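Local coordinates for protein alginate lyase (Aplysia kurodai, PDB 5GMT) that probably cleaves alginate as a eukaryotic polysaccharide lyase of family 14, acting with specificity for polymannuronate, at residues 208-213 with 227-232; 197-202 with 274-279. One frame throughout, in Å; residues are numbered along the deposited sequence.

Contact 1 of 2, residues 208-213 with 227-232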
loop_
_atom_site.group_PDB
_atom_site.type_symbol
_atom_site.label_atom_id
_atom_site.label_comp_id
_atom_site.label_asym_id
_atom_site.label_seq_id
_atom_site.Cartn_x
_atom_site.Cartn_y
_atom_site.Cartn_z
ATOM N N GLY A 208 -3.142 -17.263 6.409
ATOM C CA GLY A 208 -2.267 -16.151 6.063
ATOM C C GLY A 208 -2.492 -15.023 7.056
ATOM O O GLY A 208 -3.496 -15.027 7.776
ATOM N N TRP A 209 -1.576 -14.056 7.106
ATOM C CA TRP A 209 -1.789 -12.897 7.963
ATOM C C TRP A 209 -1.045 -11.658 7.505
ATOM O O TRP A 209 -0.088 -11.733 6.728
ATOM C CB TRP A 209 -1.392 -13.222 9.412
ATOM C CG TRP A 209 -0.007 -13.798 9.603
ATOM C CD1 TRP A 209 0.360 -15.109 9.483
ATOM C CD2 TRP A 209 1.176 -13.088 10.005
ATOM N NE1 TRP A 209 1.700 -15.254 9.761
ATOM C CE2 TRP A 209 2.221 -14.027 10.090
ATOM C CE3 TRP A 209 1.452 -11.747 10.293
ATOM C CZ2 TRP A 209 3.522 -13.670 10.455
ATOM C CZ3 TRP A 209 2.749 -11.392 10.650
ATOM C CH2 TRP A 209 3.762 -12.347 10.727
ATOM N N VAL A 210 -1.512 -10.512 7.989
ATOM C CA VAL A 210 -0.873 -9.233 7.725
ATOM C C VAL A 210 -0.744 -8.465 9.041
ATOM O O VAL A 210 -1.723 -8.291 9.772
ATOM C CB VAL A 210 -1.673 -8.387 6.710
ATOM C CG1 VAL A 210 -0.949 -7.083 6.422
ATOM C CG2 VAL A 210 -1.910 -9.168 5.404
ATOM N N LYS A 211 0.464 -8.017 9.343
ATOM C CA LYS A 211 0.692 -7.196 10.529
ATOM C C LYS A 211 1.189 -5.836 10.077
ATOM O O LYS A 211 2.207 -5.732 9.388
ATOM C CB LYS A 211 1.707 -7.860 11.470
ATOM C CG LYS A 211 2.007 -7.035 12.729
ATOM C CD LYS A 211 3.113 -7.649 13.579
ATOM C CE LYS A 211 3.351 -6.797 14.820
ATOM N NZ LYS A 211 4.441 -7.319 15.687
ATOM N N ILE A 212 0.453 -4.796 10.443
ATOM C CA ILE A 212 0.828 -3.443 10.097
ATOM C C ILE A 212 1.180 -2.678 11.362
ATOM O O ILE A 212 0.417 -2.698 12.327
ATOM C CB ILE A 212 -0.315 -2.727 9.355
ATOM C CG1 ILE A 212 -0.550 -3.384 7.982
ATOM C CG2 ILE A 212 -0.022 -1.230 9.232
ATOM C CD1 ILE A 212 -1.772 -2.835 7.274
ATOM N N CYS A 213 2.335 -2.023 11.365
ATOM C CA CYS A 213 2.695 -1.156 12.478
ATOM C C CYS A 213 2.912 0.235 11.922
ATOM O O CYS A 213 3.525 0.399 10.872
ATOM C CB CYS A 213 3.949 -1.653 13.195
ATOM S SG CYS A 213 3.737 -3.232 14.029
ATOM N N ASN A 227 -5.316 -11.671 11.073
ATOM C CA ASN A 227 -4.962 -13.051 10.803
ATOM C C ASN A 227 -6.117 -13.820 10.195
ATOM O O ASN A 227 -7.161 -13.236 9.883
ATOM C CB ASN A 227 -4.420 -13.742 12.053
ATOM C CG ASN A 227 -5.344 -13.677 13.211
ATOM O OD1 ASN A 227 -6.572 -13.762 13.065
ATOM N ND2 ASN A 227 -4.762 -13.524 14.403
ATOM N N HIS A 228 -5.882 -15.106 9.969
ATOM C CA HIS A 228 -6.852 -15.985 9.329
ATOM C C HIS A 228 -7.339 -15.446 7.989
ATOM O O HIS A 228 -8.550 -15.356 7.736
ATOM C CB HIS A 228 -8.011 -16.229 10.284
ATOM C CG HIS A 228 -7.581 -16.856 11.573
ATOM N ND1 HIS A 228 -8.173 -16.566 12.782
ATOM C CD2 HIS A 228 -6.584 -17.735 11.845
ATOM C CE1 HIS A 228 -7.574 -17.255 13.742
ATOM N NE2 HIS A 228 -6.609 -17.973 13.201
ATOM N N LEU A 229 -6.377 -15.105 7.132
ATOM C CA LEU A 229 -6.645 -14.613 5.786
ATOM C C LEU A 229 -6.296 -15.620 4.707
ATOM O O LEU A 229 -5.363 -16.409 4.860
ATOM C CB LEU A 229 -5.843 -13.342 5.507
ATOM C CG LEU A 229 -6.119 -12.148 6.411
ATOM C CD1 LEU A 229 -5.318 -10.949 5.892
ATOM C CD2 LEU A 229 -7.610 -11.830 6.502
ATOM N N ARG A 230 -7.045 -15.571 3.613
ATOM C CA ARG A 230 -6.691 -16.290 2.401
ATOM C C ARG A 230 -6.297 -15.280 1.324
ATOM O O ARG A 230 -7.081 -14.374 1.012
ATOM C CB ARG A 230 -7.867 -17.151 1.923
ATOM C CG ARG A 230 -7.662 -17.713 0.544
ATOM C CD ARG A 230 -8.686 -18.771 0.227
ATOM N NE ARG A 230 -8.410 -20.007 0.942
ATOM C CZ ARG A 230 -9.305 -20.681 1.659
ATOM N NH1 ARG A 230 -10.548 -20.248 1.763
ATOM N NH2 ARG A 230 -8.954 -21.804 2.264
ATOM N N MET A 231 -5.081 -15.411 0.787
ATOM C CA MET A 231 -4.613 -14.539 -0.286
ATOM C C MET A 231 -4.624 -15.255 -1.632
ATOM O O MET A 231 -4.734 -14.626 -2.684
ATOM C CB MET A 231 -3.196 -14.029 -0.008
ATOM C CG MET A 231 -3.089 -13.036 1.137
ATOM S SD MET A 231 -3.085 -13.885 2.724
ATOM C CE MET A 231 -2.261 -12.645 3.746
ATOM N N ARG A 232 -4.488 -16.576 -1.597
ATOM C CA ARG A 232 -4.345 -17.328 -2.838
ATOM C C ARG A 232 -5.049 -18.685 -2.755
ATOM O O ARG A 232 -5.236 -19.233 -1.665
ATOM C CB ARG A 232 -2.867 -17.520 -3.157
ATOM C CG ARG A 232 -2.128 -18.210 -2.028
ATOM C CD ARG A 232 -0.699 -18.567 -2.381
ATOM N NE ARG A 232 -0.079 -19.321 -1.295
ATOM C CZ ARG A 232 1.060 -19.990 -1.405
ATOM N NH1 ARG A 232 1.714 -20.016 -2.560
ATOM N NH2 ARG A 232 1.535 -20.654 -0.358
HETATM O O HOH W 1 -3.359 -16.073 10.339
#

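Contact 2 of 2, residues 197-202 with 274-279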
loop_
_atom_site.group_PDB
_atom_site.type_symbol
_atom_site.label_atom_id
_atom_site.label_comp_id
_atom_site.label_asym_id
_atom_site.label_seq_id
_atom_site.Cartn_x
_atom_site.Cartn_y
_atom_site.Cartn_z
ATOM N N GLU A 197 3.942 -6.486 7.268
ATOM C CA GLU A 197 4.482 -7.827 7.172
ATOM C C GLU A 197 3.386 -8.777 6.717
ATOM O O GLU A 197 2.314 -8.836 7.312
ATOM C CB GLU A 197 5.069 -8.296 8.510
ATOM C CG GLU A 197 5.578 -9.735 8.439
ATOM C CD GLU A 197 6.507 -10.116 9.586
ATOM O OE1 GLU A 197 6.659 -9.321 10.532
ATOM O OE2 GLU A 197 7.084 -11.226 9.538
ATOM N N VAL A 198 3.659 -9.494 5.636
ATOM C CA VAL A 198 2.649 -10.325 5.008
ATOM C C VAL A 198 3.140 -11.754 4.881
ATOM O O VAL A 198 4.204 -11.993 4.318
ATOM C CB VAL A 198 2.279 -9.810 3.597
ATOM C CG1 VAL A 198 1.262 -10.757 2.937
ATOM C CG2 VAL A 198 1.731 -8.393 3.663
ATOM N N HIS A 199 2.372 -12.697 5.415
ATOM C CA HIS A 199 2.648 -14.116 5.206
ATOM C C HIS A 199 1.432 -14.707 4.515
ATOM O O HIS A 199 0.340 -14.726 5.086
ATOM C CB HIS A 199 2.938 -14.836 6.534
ATOM C CG HIS A 199 4.213 -14.397 7.185
ATOM N ND1 HIS A 199 5.224 -15.276 7.506
ATOM C CD2 HIS A 199 4.655 -13.166 7.540
ATOM C CE1 HIS A 199 6.231 -14.608 8.039
ATOM N NE2 HIS A 199 5.908 -13.326 8.079
ATOM N N ILE A 200 1.602 -15.172 3.280
ATOM C CA ILE A 200 0.439 -15.621 2.536
ATOM C C ILE A 200 0.055 -17.003 3.032
ATOM O O ILE A 200 0.856 -17.692 3.666
ATOM C CB ILE A 200 0.673 -15.618 0.999
ATOM C CG1 ILE A 200 1.827 -16.536 0.595
ATOM C CG2 ILE A 200 0.931 -14.200 0.501
ATOM C CD1 ILE A 200 2.087 -16.489 -0.927
ATOM N N ASN A 201 -1.187 -17.387 2.780
ATOM C CA ASN A 201 -1.724 -18.636 3.307
ATOM C C ASN A 201 -1.139 -19.891 2.686
ATOM O O ASN A 201 -0.683 -19.897 1.538
ATOM C CB ASN A 201 -3.237 -18.667 3.119
ATOM C CG ASN A 201 -3.636 -18.594 1.654
ATOM O OD1 ASN A 201 -3.445 -17.563 1.004
ATOM N ND2 ASN A 201 -4.201 -19.694 1.123
ATOM N N THR A 202 -1.163 -20.961 3.465
ATOM C CA THR A 202 -1.064 -22.303 2.904
ATOM C C THR A 202 -2.243 -22.496 1.968
ATOM O O THR A 202 -3.373 -22.179 2.333
ATOM C CB THR A 202 -1.112 -23.366 3.997
ATOM O OG1 THR A 202 -0.169 -23.023 5.023
ATOM C CG2 THR A 202 -0.787 -24.747 3.422
ATOM N N SER A 274 11.436 -15.623 7.262
ATOM C CA SER A 274 10.985 -16.998 7.103
ATOM C C SER A 274 9.468 -17.054 7.132
ATOM O O SER A 274 8.835 -16.455 8.003
ATOM C CB SER A 274 11.557 -17.882 8.209
ATOM O OG SER A 274 12.967 -17.953 8.131
ATOM N N HIS A 275 8.893 -17.779 6.180
ATOM C CA HIS A 275 7.442 -17.954 6.110
ATOM C C HIS A 275 6.906 -18.655 7.358
ATOM O O HIS A 275 7.401 -19.702 7.749
ATOM C CB HIS A 275 7.076 -18.745 4.851
ATOM C CG HIS A 275 5.614 -18.727 4.534
ATOM N ND1 HIS A 275 4.960 -19.809 3.984
ATOM C CD2 HIS A 275 4.683 -17.754 4.674
ATOM C CE1 HIS A 275 3.688 -19.505 3.802
ATOM N NE2 HIS A 275 3.492 -18.264 4.213
ATOM N N ALA A 276 5.912 -18.052 8.004
ATOM C CA ALA A 276 5.305 -18.645 9.188
ATOM C C ALA A 276 3.806 -18.369 9.200
ATOM O O ALA A 276 3.379 -17.257 9.491
ATOM C CB ALA A 276 5.955 -18.104 10.456
ATOM N N VAL A 277 3.001 -19.376 8.886
ATOM C CA VAL A 277 1.558 -19.169 8.865
ATOM C C VAL A 277 0.979 -19.305 10.264
ATOM O O VAL A 277 1.630 -19.839 11.168
ATOM C CB VAL A 277 0.866 -20.159 7.918
ATOM C CG1 VAL A 277 1.366 -19.950 6.488
ATOM C CG2 VAL A 277 1.115 -21.585 8.376
ATOM N N VAL A 278 -0.238 -18.795 10.442
ATOM C CA VAL A 278 -0.920 -18.878 11.728
ATOM C C VAL A 278 -2.320 -19.416 11.520
ATOM O O VAL A 278 -3.166 -18.745 10.927
ATOM C CB VAL A 278 -0.977 -17.512 12.432
ATOM C CG1 VAL A 278 -1.807 -17.617 13.705
ATOM C CG2 VAL A 278 0.422 -17.049 12.754
ATOM N N GLY A 279 -2.538 -20.647 11.977
ATOM C CA GLY A 279 -3.813 -21.317 11.845
ATOM C C GLY A 279 -4.861 -20.882 12.854
ATOM O O GLY A 279 -4.681 -19.946 13.645
ATOM O OXT GLY A 279 -5.947 -21.458 12.870
#

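Contact 1 of 2, residues 208-213 with 227-232
Gly-208 meets Leu-229 as an antiparallel hydrogen-bonded pair at the far end of a beta hairpin. Gly-208 N donates to Leu-229 O over 2.8 Å, in the carbonyl plane but bent at hydrogen (140°). The return bond, Leu-229 N to Gly-208 O at 3.0 Å, is straighter at hydrogen, yet its donor sits above the carbonyl plane. His-228 and Leu-229 both face the glycine, which makes this a G1 beta bulge, and His-228 takes the left-handed backbone conformation (phi 54°) that such a bulge asks for. The extra residue's amide gets no direct bond across the strands; instead a water accepts from His-228 N and donates to Gly-208 O.

With no side chain on Gly-208, Met-231 can come in close: its SD lies 4.1 Å from Gly-208 CA. The Met-231 chain bends at chi2 (80°), carrying its CE over the start of the strand to within 3.7 Å of Trp-209 N. Met-231 CE also touches Val-210 CG2 at 3.9 Å. Val-210 CG2, set beside its own backbone N, receives Leu-229 CD1 at the same separation of 3.9 Å, so this valine methyl serves both apolar partners. Leu-229 CB meanwhile rests against Gly-208 O.

Further along the hairpin, the disulfide Cys-213–Cys-223 ties strand 208-216 to strand 222-229. Strand 191-199 pairs with the other edge of 208-216, while Val-210 reaches Leu-139 and Leu-151, and Met-231 reaches Phe-137, joining this end of the hairpin to strands 136-143 and 149-154 of the facing sheet.

Contact 2 of 2, residues 197-202 with 274-279
His-199 lays the edge of its imidazole along the backbone of Ser-274, His-275 and Ala-276. Ala-276 N donates to His-199 ND1 over 2.9 Å, close to the ring plane, and His-199 CE1 comes within 3.2 Å of Ser-274 O. On the other ring nitrogen, His-199 NE2 donates to Glu-197 OE2 at 2.8 Å, meeting the carboxylate on its anti side. With bonds at both nitrogens, the ring's rotation is fixed.

His-275 returns the favour. Its CG stands anti to the backbone N (chi1 -168°), which swings the ring across to the loop just past strand 191-199, where His-275 NE2 donates to Ile-200 O over 2.8 Å, almost exactly in the ring plane and in the plane of the carbonyl. The two imidazoles meet rim to rim, their planes only 16° apart, and neither covers the other. Beyond them Val-277 CG1 packs on Ile-200 O and, at 3.7 Å, on Thr-202 OG1, a hydroxyl that is hydrogen-bonded to Asp-207.

The C-terminal tail that follows strand 261-272 is thereby fastened across the end of strand 191-199. Strands 92-102 and 208-216 flank that strand: Ala-92 touches both histidines, and Trp-209 stacks on His-199.

Along the chain the order is 197-202, 208-213, 227-232, 274-279, so both halves of contact 1 fall between those of contact 2. Their centres are about 7 Å apart, at one end of the sheet in which strands 191-199, 208-216 and 222-229 are consecutive neighbours. Two probable hydrogen bonds join them directly: Trp-209 NE1 to Ala-276 O at 2.6 Å, and Met-231 N to Asn-201 OD1 at 2.7 Å. The hairpin, the turn leading into it and the chain's last residues therefore hold one another at this sheet end. The two facing antiparallel sheets are consistent with the concanavalin-like fold to which the family belongs.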